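PDB 2HJ0: putative citrate lyase, alfa subunit from Streptococcus mutans, which is of unknown function but belongs to the CitF family of citrate lyase alpha subunits, its chain built around two large, mostly parallel beta sheets. Local coordinates for residues K47-I52 / V225-V231; L6-P11 / L504-R509; G308-V314 / Q329-S335. All coordinates share one frame; numbering follows the deposited sequence.

Contact 1: K47-I52 / V225-V231; sequences KLLSSI and VDYIVVV
Val225 opens the contact with its carbonyl oxygen, which lies 2.9 Å from Lys47 NZ in a weak hydrogen bond. The lysine chain is otherwise extended but turns at chi3 (75°), and this turn brings CE and NZ beside Val225 O. The amine has further partners in the Tyr175 carbonyl and in Lys360 O of the second subunit. Asp226 turns away from 47-52; its OD2 accepts from Val203 N and forms a salt bridge with Lys360 NZ of the second subunit, while its backbone O sits 3.4 Å from Lys47 CB.

At Tyr227, Lys47 O comes to the ring edge, near the ring plane. Leu49 reaches the same ring obliquely with both methyl branches: its CD1 is 3.5 Å from Tyr227 CD1, and its CD2 approaches CB and CG of Tyr227. Ile228 then supplies the two bonds that define the pairing. Its N donates to Lys47 O at 2.8 Å, and its O accepts from Leu49 N at 2.7 Å with an N-H...O angle of 164°. One residue bonded to both neighbours of Leu48 is the signature of a parallel bridge. It adds the short strand 48-49 to the edge of a mixed ten-stranded beta sheet of an alpha/beta fold, outside strand 227-230, which in turn pairs with strand 202-207.

Leu48 and Ile228 share one face of the sheet, Leu49 and Val229 the other. Val229 CG2, anti to the backbone N, rests 3.5 Å from the C of Ser51, the N-cap residue right before helix 52-58. Val230 CG2 approaches Leu48 CD2 at 4.2 Å. Val231 CG1 meets Ile52 CD1 at 3.6 Å, and helix 79-89 packs against this pair through Met82.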
loop_
_atom_site.group_PDB
_atom_site.type_symbol
_atom_site.label_atom_id
_atom_site.label_comp_id
_atom_site.label_asym_id
_atom_site.label_seq_id
_atom_site.Cartn_x
_atom_site.Cartn_y
_atom_site.Cartn_z
ATOM N N LYS A 47 2.445 -10.259 -18.666
ATOM C CA LYS A 47 2.065 -8.855 -18.510
ATOM C C LYS A 47 2.995 -7.890 -19.258
ATOM O O LYS A 47 2.691 -6.706 -19.368
ATOM C CB LYS A 47 1.990 -8.494 -17.014
ATOM C CG LYS A 47 0.964 -9.334 -16.227
ATOM C CD LYS A 47 1.090 -9.195 -14.699
ATOM C CE LYS A 47 0.546 -7.872 -14.180
ATOM N NZ LYS A 47 0.736 -7.713 -12.708
ATOM N N LEU A 48 4.106 -8.399 -19.788
ATOM C CA LEU A 48 5.052 -7.560 -20.525
ATOM C C LEU A 48 4.583 -7.416 -21.971
ATOM O O LEU A 48 4.150 -8.389 -22.587
ATOM C CB LEU A 48 6.459 -8.178 -20.499
ATOM C CG LEU A 48 7.686 -7.273 -20.239
ATOM C CD1 LEU A 48 8.964 -8.081 -20.472
ATOM C CD2 LEU A 48 7.685 -6.054 -21.139
ATOM N N LEU A 49 4.657 -6.198 -22.502
ATOM C CA LEU A 49 4.248 -5.906 -23.874
ATOM C C LEU A 49 5.430 -5.387 -24.695
ATOM O O LEU A 49 6.480 -5.054 -24.144
ATOM C CB LEU A 49 3.128 -4.871 -23.865
ATOM C CG LEU A 49 1.684 -5.388 -23.859
ATOM C CD1 LEU A 49 1.553 -6.617 -22.980
ATOM C CD2 LEU A 49 0.754 -4.270 -23.387
ATOM N N SER A 50 5.261 -5.296 -26.009
ATOM C CA SER A 50 6.356 -4.843 -26.861
ATOM C C SER A 50 6.470 -3.338 -27.035
ATOM O O SER A 50 7.576 -2.801 -27.106
ATOM C CB SER A 50 6.235 -5.464 -28.244
ATOM O OG SER A 50 5.073 -4.982 -28.874
ATOM N N SER A 51 5.337 -2.650 -27.098
ATOM C CA SER A 51 5.367 -1.214 -27.317
ATOM C C SER A 51 4.220 -0.476 -26.656
ATOM O O SER A 51 3.295 -1.089 -26.135
ATOM C CB SER A 51 5.293 -0.950 -28.812
ATOM O OG SER A 51 4.046 -1.419 -29.316
ATOM N N ILE A 52 4.270 0.852 -26.701
ATOM C CA ILE A 52 3.192 1.641 -26.126
ATOM C C ILE A 52 1.944 1.345 -26.939
ATOM O O ILE A 52 0.846 1.319 -26.397
ATOM C CB ILE A 52 3.493 3.159 -26.179
ATOM C CG1 ILE A 52 4.088 3.615 -24.845
ATOM C CG2 ILE A 52 2.235 3.947 -26.470
ATOM C CD1 ILE A 52 5.485 3.167 -24.623
ATOM N N VAL A 225 -0.546 -3.415 -11.168
ATOM C CA VAL A 225 -0.142 -3.224 -12.552
ATOM C C VAL A 225 -0.748 -4.231 -13.520
ATOM O O VAL A 225 -0.890 -5.399 -13.193
ATOM C CB VAL A 225 1.402 -3.269 -12.632
ATOM C CG1 VAL A 225 1.874 -3.013 -14.040
ATOM C CG2 VAL A 225 1.985 -2.240 -11.661
ATOM N N ASP A 226 -1.113 -3.785 -14.715
ATOM C CA ASP A 226 -1.688 -4.698 -15.682
ATOM C C ASP A 226 -0.696 -5.050 -16.771
ATOM O O ASP A 226 -0.565 -6.211 -17.155
ATOM C CB ASP A 226 -2.962 -4.097 -16.301
ATOM C CG ASP A 226 -4.080 -3.936 -15.283
ATOM O OD1 ASP A 226 -4.738 -4.945 -14.939
ATOM O OD2 ASP A 226 -4.286 -2.797 -14.810
ATOM N N TYR A 227 0.020 -4.046 -17.257
ATOM C CA TYR A 227 0.976 -4.265 -18.335
ATOM C C TYR A 227 2.269 -3.490 -18.132
ATOM O O TYR A 227 2.287 -2.422 -17.506
ATOM C CB TYR A 227 0.342 -3.858 -19.668
ATOM C CG TYR A 227 -0.854 -4.693 -20.062
ATOM C CD1 TYR A 227 -0.706 -6.035 -20.390
ATOM C CD2 TYR A 227 -2.133 -4.140 -20.130
ATOM C CE1 TYR A 227 -1.803 -6.814 -20.784
ATOM C CE2 TYR A 227 -3.246 -4.916 -20.525
ATOM C CZ TYR A 227 -3.062 -6.254 -20.853
ATOM O OH TYR A 227 -4.116 -7.032 -21.262
ATOM N N ILE A 228 3.353 -4.047 -18.656
ATOM C CA ILE A 228 4.648 -3.409 -18.561
ATOM C C ILE A 228 5.227 -3.295 -19.954
ATOM O O ILE A 228 5.220 -4.256 -20.719
ATOM C CB ILE A 228 5.633 -4.206 -17.704
ATOM C CG1 ILE A 228 5.103 -4.351 -16.280
ATOM C CG2 ILE A 228 6.965 -3.497 -17.682
ATOM C CD1 ILE A 228 4.071 -5.438 -16.109
ATOM N N VAL A 229 5.702 -2.107 -20.293
ATOM C CA VAL A 229 6.292 -1.895 -21.594
ATOM C C VAL A 229 7.661 -1.283 -21.405
ATOM O O VAL A 229 7.834 -0.341 -20.632
ATOM C CB VAL A 229 5.426 -0.964 -22.458
ATOM C CG1 VAL A 229 5.096 0.283 -21.679
ATOM C CG2 VAL A 229 6.162 -0.603 -23.738
ATOM N N VAL A 230 8.638 -1.827 -22.110
ATOM C CA VAL A 230 9.996 -1.333 -22.026
ATOM C C VAL A 230 10.317 -0.427 -23.205
ATOM O O VAL A 230 9.979 -0.750 -24.332
ATOM C CB VAL A 230 10.983 -2.502 -22.031
ATOM C CG1 VAL A 230 12.396 -1.971 -22.131
ATOM C CG2 VAL A 230 10.817 -3.334 -20.764
ATOM N N VAL A 231 10.966 0.702 -22.944
ATOM C CA VAL A 231 11.344 1.625 -24.017
ATOM C C VAL A 231 12.803 2.054 -23.852
ATOM O O VAL A 231 13.405 1.826 -22.803
ATOM C CB VAL A 231 10.457 2.886 -24.028
ATOM C CG1 VAL A 231 9.046 2.512 -24.438
ATOM C CG2 VAL A 231 10.462 3.545 -22.651
#

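Contact 2: L6-P11 / L504-R509; sequences LGRDIP and LIDVVR
Ile10 lies against the backbone of Asp506, where the irregular N-terminal segment 6-11 crosses strand 504-511, the outermost strand at one end of the mixed ten-stranded sheet. That strand runs antiparallel to 493-498, and no beta bridge forms with 6-11, so side chains do the joining. Ile10 is extended at chi2 (178°), which drives CD1 to 3.4 Å from Asp506 N. The same methyl also approaches Leu504 CB at 4.1 Å, while Ile10 CG1 faces Val507 CG1 at 4.2 Å. The isoleucine thus spans the strand from Leu504 to Val507, with Ala15 of helix 12-17 also touching it.

Asp506 meets Arg8 in a salt bridge. Bends at chi2 and chi3 turn the arginine chain, bringing its guanidinium to the carboxylate with the two planes 84° apart, nearly perpendicular. Such a meeting is not the flat two-pronged pairing, and both bonds are weak: Arg8 NE to Asp506 OD1 is 3.3 Å, with OD1 at the guanidinium edge, and Arg8 NH1 to Asp506 OD2 is 2.7 Å, approached obliquely. The carboxylate has other holds, OD1 taking a weak bond from Val507 N and OD2 a hydrogen bond from Val431 N.

Ile505 adds an apolar contact: its CD1 lies 3.4 Å from Leu6 CD1, and its carbonyl oxygen lies near Arg8 CG. Further along the strand, the extended Arg509 also bridges to the Asp9 carboxylate, and its NH2 donates to Asp9 O at 3.1 Å, an almost linear bond (170°) lying in the carbonyl plane.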
loop_
_atom_site.group_PDB
_atom_site.type_symbol
_atom_site.label_atom_id
_atom_site.label_comp_id
_atom_site.label_asym_id
_atom_site.label_seq_id
_atom_site.Cartn_x
_atom_site.Cartn_y
_atom_site.Cartn_z
ATOM N N LEU A 6 -15.666 35.395 -0.966
ATOM C CA LEU A 6 -14.670 36.402 -1.321
ATOM C C LEU A 6 -15.158 37.234 -2.502
ATOM O O LEU A 6 -16.237 36.984 -3.045
ATOM C CB LEU A 6 -13.354 35.723 -1.696
ATOM C CG LEU A 6 -12.574 35.016 -0.586
ATOM C CD1 LEU A 6 -11.807 33.848 -1.172
ATOM C CD2 LEU A 6 -11.641 36.020 0.106
ATOM N N GLY A 7 -14.354 38.215 -2.905
ATOM C CA GLY A 7 -14.717 39.063 -4.031
ATOM C C GLY A 7 -14.449 38.381 -5.360
ATOM O O GLY A 7 -13.796 38.951 -6.237
ATOM N N ARG A 8 -14.966 37.160 -5.508
ATOM C CA ARG A 8 -14.781 36.369 -6.727
ATOM C C ARG A 8 -16.003 36.393 -7.650
ATOM O O ARG A 8 -17.140 36.311 -7.194
ATOM C CB ARG A 8 -14.450 34.914 -6.363
ATOM C CG ARG A 8 -13.454 34.748 -5.217
ATOM C CD ARG A 8 -12.294 35.701 -5.344
ATOM N NE ARG A 8 -11.631 35.569 -6.633
ATOM C CZ ARG A 8 -10.690 36.400 -7.063
ATOM N NH1 ARG A 8 -10.129 36.216 -8.251
ATOM N NH2 ARG A 8 -10.317 37.420 -6.297
ATOM N N ASP A 9 -15.759 36.493 -8.951
ATOM C CA ASP A 9 -16.844 36.524 -9.921
ATOM C C ASP A 9 -17.026 35.151 -10.578
ATOM O O ASP A 9 -16.724 34.963 -11.754
ATOM C CB ASP A 9 -16.553 37.595 -10.984
ATOM C CG ASP A 9 -17.801 38.027 -11.745
ATOM O OD1 ASP A 9 -18.360 37.201 -12.506
ATOM O OD2 ASP A 9 -18.227 39.197 -11.579
ATOM N N ILE A 10 -17.517 34.186 -9.812
ATOM C CA ILE A 10 -17.730 32.855 -10.347
ATOM C C ILE A 10 -19.151 32.761 -10.875
ATOM O O ILE A 10 -20.117 32.862 -10.111
ATOM C CB ILE A 10 -17.525 31.778 -9.268
ATOM C CG1 ILE A 10 -16.060 31.750 -8.836
ATOM C CG2 ILE A 10 -17.938 30.425 -9.805
ATOM C CD1 ILE A 10 -15.766 30.754 -7.755
ATOM N N PRO A 11 -19.301 32.567 -12.195
ATOM C CA PRO A 11 -20.621 32.460 -12.820
ATOM C C PRO A 11 -21.482 31.357 -12.215
ATOM O O PRO A 11 -20.992 30.267 -11.921
ATOM C CB PRO A 11 -20.288 32.212 -14.290
ATOM C CG PRO A 11 -18.964 31.530 -14.233
ATOM C CD PRO A 11 -18.236 32.329 -13.183
ATOM N N LEU A 504 -15.607 25.208 -5.685
ATOM C CA LEU A 504 -14.907 26.219 -6.488
ATOM C C LEU A 504 -14.583 27.440 -5.662
ATOM O O LEU A 504 -15.453 27.988 -4.990
ATOM C CB LEU A 504 -15.749 26.672 -7.677
ATOM C CG LEU A 504 -15.675 25.786 -8.905
ATOM C CD1 LEU A 504 -16.525 26.361 -10.012
ATOM C CD2 LEU A 504 -14.235 25.692 -9.342
ATOM N N ILE A 505 -13.329 27.866 -5.733
ATOM C CA ILE A 505 -12.869 29.030 -4.999
ATOM C C ILE A 505 -12.724 30.202 -5.963
ATOM O O ILE A 505 -12.868 31.346 -5.564
ATOM C CB ILE A 505 -11.510 28.725 -4.266
ATOM C CG1 ILE A 505 -10.875 29.999 -3.718
ATOM C CG2 ILE A 505 -10.524 28.101 -5.236
ATOM C CD1 ILE A 505 -11.802 30.878 -2.906
ATOM N N ASP A 506 -12.473 29.924 -7.236
ATOM C CA ASP A 506 -12.316 31.002 -8.209
ATOM C C ASP A 506 -12.325 30.425 -9.629
ATOM O O ASP A 506 -12.568 29.233 -9.815
ATOM C CB ASP A 506 -10.997 31.738 -7.929
ATOM C CG ASP A 506 -10.862 33.044 -8.692
ATOM O OD1 ASP A 506 -11.864 33.539 -9.256
ATOM O OD2 ASP A 506 -9.736 33.591 -8.714
ATOM N N VAL A 507 -12.082 31.269 -10.626
ATOM C CA VAL A 507 -12.029 30.816 -12.011
ATOM C C VAL A 507 -11.006 31.641 -12.743
ATOM O O VAL A 507 -10.531 32.648 -12.227
ATOM C CB VAL A 507 -13.378 30.966 -12.761
ATOM C CG1 VAL A 507 -14.381 29.929 -12.274
ATOM C CG2 VAL A 507 -13.905 32.365 -12.579
ATOM N N VAL A 508 -10.672 31.208 -13.951
ATOM C CA VAL A 508 -9.698 31.906 -14.763
ATOM C C VAL A 508 -10.270 32.139 -16.146
ATOM O O VAL A 508 -10.775 31.214 -16.787
ATOM C CB VAL A 508 -8.407 31.089 -14.892
ATOM C CG1 VAL A 508 -7.473 31.727 -15.899
ATOM C CG2 VAL A 508 -7.737 30.997 -13.539
ATOM N N ARG A 509 -10.185 33.382 -16.606
ATOM C CA ARG A 509 -10.692 33.745 -17.921
ATOM C C ARG A 509 -9.562 33.847 -18.930
ATOM O O ARG A 509 -8.387 33.892 -18.557
ATOM C CB ARG A 509 -11.464 35.067 -17.845
ATOM C CG ARG A 509 -12.747 34.942 -17.037
ATOM C CD ARG A 509 -13.553 36.226 -17.007
ATOM N NE ARG A 509 -14.902 36.014 -16.474
ATOM C CZ ARG A 509 -15.177 35.768 -15.197
ATOM N NH1 ARG A 509 -14.192 35.702 -14.304
ATOM N NH2 ARG A 509 -16.437 35.589 -14.821
#

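Contact 3: G308-V314 / Q329-S335; sequences GITNAMV and QDFDHPS
Gly308 presents its CA to the edge of the Phe331 ring, 3.4 Å from CE2 and near the ring plane. Ile309 follows with the backbone pairing: its O accepts from Phe331 N at 3.0 Å (N-H...O angle 148°). Ile309 N donates in turn to Gln329 O, whose modelled position is less certain. Ile309 CG2, anti to its own N, packs 3.9 Å from Ser335 CB, and the rest of the side chain leads off to strand 322-327.

These bonds make a two-stranded parallel pair, and each short strand leads, after one or two residues, into a helix, 311-318 or 333-341. A beta-alpha-beta crossover runs from strand 302-305 through helix 311-318 to the parallel neighbour 322-327; the pair 308-309/329-330 follows the ends of those strands, and the two helix starts lie beside each other.

Thr310 N-caps the first helix, its OG1 weakly accepting from Ala312 N. At Asn311 the two helix starts are tied together: its N donates to Asp332 OD1 at 3.0 Å, on the syn lone pair. Asp332 OD2 meanwhile caps the second helix by taking Ser335 N at 3.1 Å, from 43° out of the carboxylate plane. One carboxylate therefore serves two helix N-termini. Asn311 CB also lies 3.9 Å from Pro334 CG. Val314 completes the seam by setting CG2 3.9 Å from Ser335 CA, with Ser338 and Arg341 of helix 333-341 packed further along.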
loop_
_atom_site.group_PDB
_atom_site.type_symbol
_atom_site.label_atom_id
_atom_site.label_comp_id
_atom_site.label_asym_id
_atom_site.label_seq_id
_atom_site.Cartn_x
_atom_site.Cartn_y
_atom_site.Cartn_z
ATOM N N GLY A 308 8.559 18.321 -0.995
ATOM C CA GLY A 308 9.451 18.050 -2.087
ATOM C C GLY A 308 10.776 18.283 -1.407
ATOM O O GLY A 308 11.084 19.396 -0.971
ATOM N N ILE A 309 11.537 17.207 -1.288
ATOM C CA ILE A 309 12.818 17.232 -0.632
ATOM C C ILE A 309 13.893 17.787 -1.540
ATOM O O ILE A 309 13.801 17.655 -2.751
ATOM C CB ILE A 309 13.173 15.818 -0.197
ATOM C CG1 ILE A 309 12.009 15.248 0.618
ATOM C CG2 ILE A 309 14.478 15.813 0.579
ATOM C CD1 ILE A 309 11.557 16.127 1.786
ATOM N N THR A 310 14.884 18.452 -0.947
ATOM C CA THR A 310 16.023 19.006 -1.691
ATOM C C THR A 310 17.246 18.548 -0.913
ATOM O O THR A 310 17.112 18.059 0.210
ATOM C CB THR A 310 16.046 20.531 -1.708
ATOM O OG1 THR A 310 16.596 21.002 -0.479
ATOM C CG2 THR A 310 14.656 21.086 -1.864
ATOM N N ASN A 311 18.429 18.705 -1.498
ATOM C CA ASN A 311 19.652 18.290 -0.822
ATOM C C ASN A 311 19.817 18.938 0.544
ATOM O O ASN A 311 20.400 18.329 1.433
ATOM C CB ASN A 311 20.878 18.587 -1.683
ATOM C CG ASN A 311 22.170 18.099 -1.046
ATOM O OD1 ASN A 311 22.977 18.902 -0.574
ATOM N ND2 ASN A 311 22.367 16.775 -1.017
ATOM N N ALA A 312 19.303 20.158 0.716
ATOM C CA ALA A 312 19.414 20.844 2.001
ATOM C C ALA A 312 18.737 20.018 3.070
ATOM O O ALA A 312 19.174 19.965 4.223
ATOM C CB ALA A 312 18.776 22.194 1.933
HETATM N N MSE A 313 17.665 19.351 2.668
HETATM C CA MSE A 313 16.909 18.512 3.578
HETATM C C MSE A 313 17.688 17.251 3.940
HETATM O O MSE A 313 17.686 16.825 5.091
HETATM C CB MSE A 313 15.572 18.146 2.941
HETATM C CG MSE A 313 14.438 18.266 3.915
HETATM SE SE MSE A 313 14.510 20.001 4.806
HETATM C CE MSE A 313 12.736 20.624 4.256
ATOM N N VAL A 314 18.354 16.667 2.949
ATOM C CA VAL A 314 19.141 15.474 3.174
ATOM C C VAL A 314 20.278 15.868 4.096
ATOM O O VAL A 314 20.646 15.139 5.022
ATOM C CB VAL A 314 19.736 14.938 1.863
ATOM C CG1 VAL A 314 20.450 13.609 2.108
ATOM C CG2 VAL A 314 18.647 14.782 0.828
ATOM N N GLN A 329 7.839 13.860 -3.212
ATOM C CA GLN A 329 8.471 14.209 -4.468
ATOM C C GLN A 329 9.868 14.786 -4.250
ATOM O O GLN A 329 10.084 15.603 -3.357
ATOM C CB GLN A 329 7.610 15.207 -5.229
ATOM C CG GLN A 329 8.386 15.954 -6.255
ATOM C CD GLN A 329 7.517 16.840 -7.089
ATOM O OE1 GLN A 329 6.605 17.505 -6.576
ATOM N NE2 GLN A 329 7.791 16.869 -8.392
ATOM N N ASP A 330 10.817 14.355 -5.072
ATOM C CA ASP A 330 12.181 14.843 -4.964
ATOM C C ASP A 330 12.418 15.941 -5.968
ATOM O O ASP A 330 11.875 15.903 -7.066
ATOM C CB ASP A 330 13.159 13.711 -5.213
ATOM C CG ASP A 330 13.125 12.688 -4.133
ATOM O OD1 ASP A 330 12.872 11.504 -4.445
ATOM O OD2 ASP A 330 13.349 13.072 -2.965
ATOM N N PHE A 331 13.243 16.913 -5.597
ATOM C CA PHE A 331 13.540 18.031 -6.477
ATOM C C PHE A 331 14.994 18.103 -6.984
ATOM O O PHE A 331 15.417 19.126 -7.529
ATOM C CB PHE A 331 13.143 19.337 -5.788
ATOM C CG PHE A 331 11.679 19.675 -5.924
ATOM C CD1 PHE A 331 11.252 20.627 -6.841
ATOM C CD2 PHE A 331 10.724 19.032 -5.144
ATOM C CE1 PHE A 331 9.895 20.932 -6.974
ATOM C CE2 PHE A 331 9.370 19.334 -5.273
ATOM C CZ PHE A 331 8.956 20.283 -6.187
ATOM N N ASP A 332 15.753 17.026 -6.795
ATOM C CA ASP A 332 17.130 16.948 -7.281
ATOM C C ASP A 332 17.676 15.536 -7.085
ATOM O O ASP A 332 17.243 14.813 -6.190
ATOM C CB ASP A 332 18.034 17.984 -6.598
ATOM C CG ASP A 332 18.089 17.823 -5.105
ATOM O OD1 ASP A 332 18.656 18.714 -4.443
ATOM O OD2 ASP A 332 17.570 16.813 -4.585
ATOM N N HIS A 333 18.621 15.142 -7.927
ATOM C CA HIS A 333 19.174 13.800 -7.852
ATOM C C HIS A 333 19.595 13.339 -6.454
ATOM O O HIS A 333 19.223 12.252 -6.010
ATOM C CB HIS A 333 20.353 13.672 -8.813
ATOM C CG HIS A 333 20.986 12.321 -8.805
ATOM N ND1 HIS A 333 20.300 11.179 -9.162
ATOM C CD2 HIS A 333 22.221 11.919 -8.428
ATOM C CE1 HIS A 333 21.087 10.131 -9.000
ATOM N NE2 HIS A 333 22.257 10.551 -8.555
ATOM N N PRO A 334 20.378 14.154 -5.739
ATOM C CA PRO A 334 20.810 13.755 -4.394
ATOM C C PRO A 334 19.660 13.393 -3.452
ATOM O O PRO A 334 19.787 12.462 -2.650
ATOM C CB PRO A 334 21.627 14.962 -3.918
ATOM C CG PRO A 334 21.032 16.097 -4.672
ATOM C CD PRO A 334 20.820 15.524 -6.047
ATOM N N SER A 335 18.540 14.109 -3.540
ATOM C CA SER A 335 17.396 13.787 -2.683
ATOM C C SER A 335 16.805 12.450 -3.083
ATOM O O SER A 335 16.386 11.665 -2.237
ATOM C CB SER A 335 16.311 14.850 -2.775
ATOM O OG SER A 335 16.702 16.014 -2.073
#

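Contacts 1 and 2 reach the same ten-stranded sheet at the two strands outermost within this chain, 48-49 and 504-511, their centres about 43 Å apart and their nearest atoms about 31 Å. Contact 3 belongs to a separate two-stranded pair. Its centre is about 30 Å from contact 1's and about 35 Å from contact 2's, with nearest atoms about 18 and 20 Å away; contacts 2 and 3 fall on opposite sides of the chain's centre. In sequence, contact 2 joins segments near the two ends of the chain and encloses the others, which follow one another. Contact 3 adjoins a bound citric acid, about 3 Å from the Gln329 side chain and probably from the crystallisation liquor.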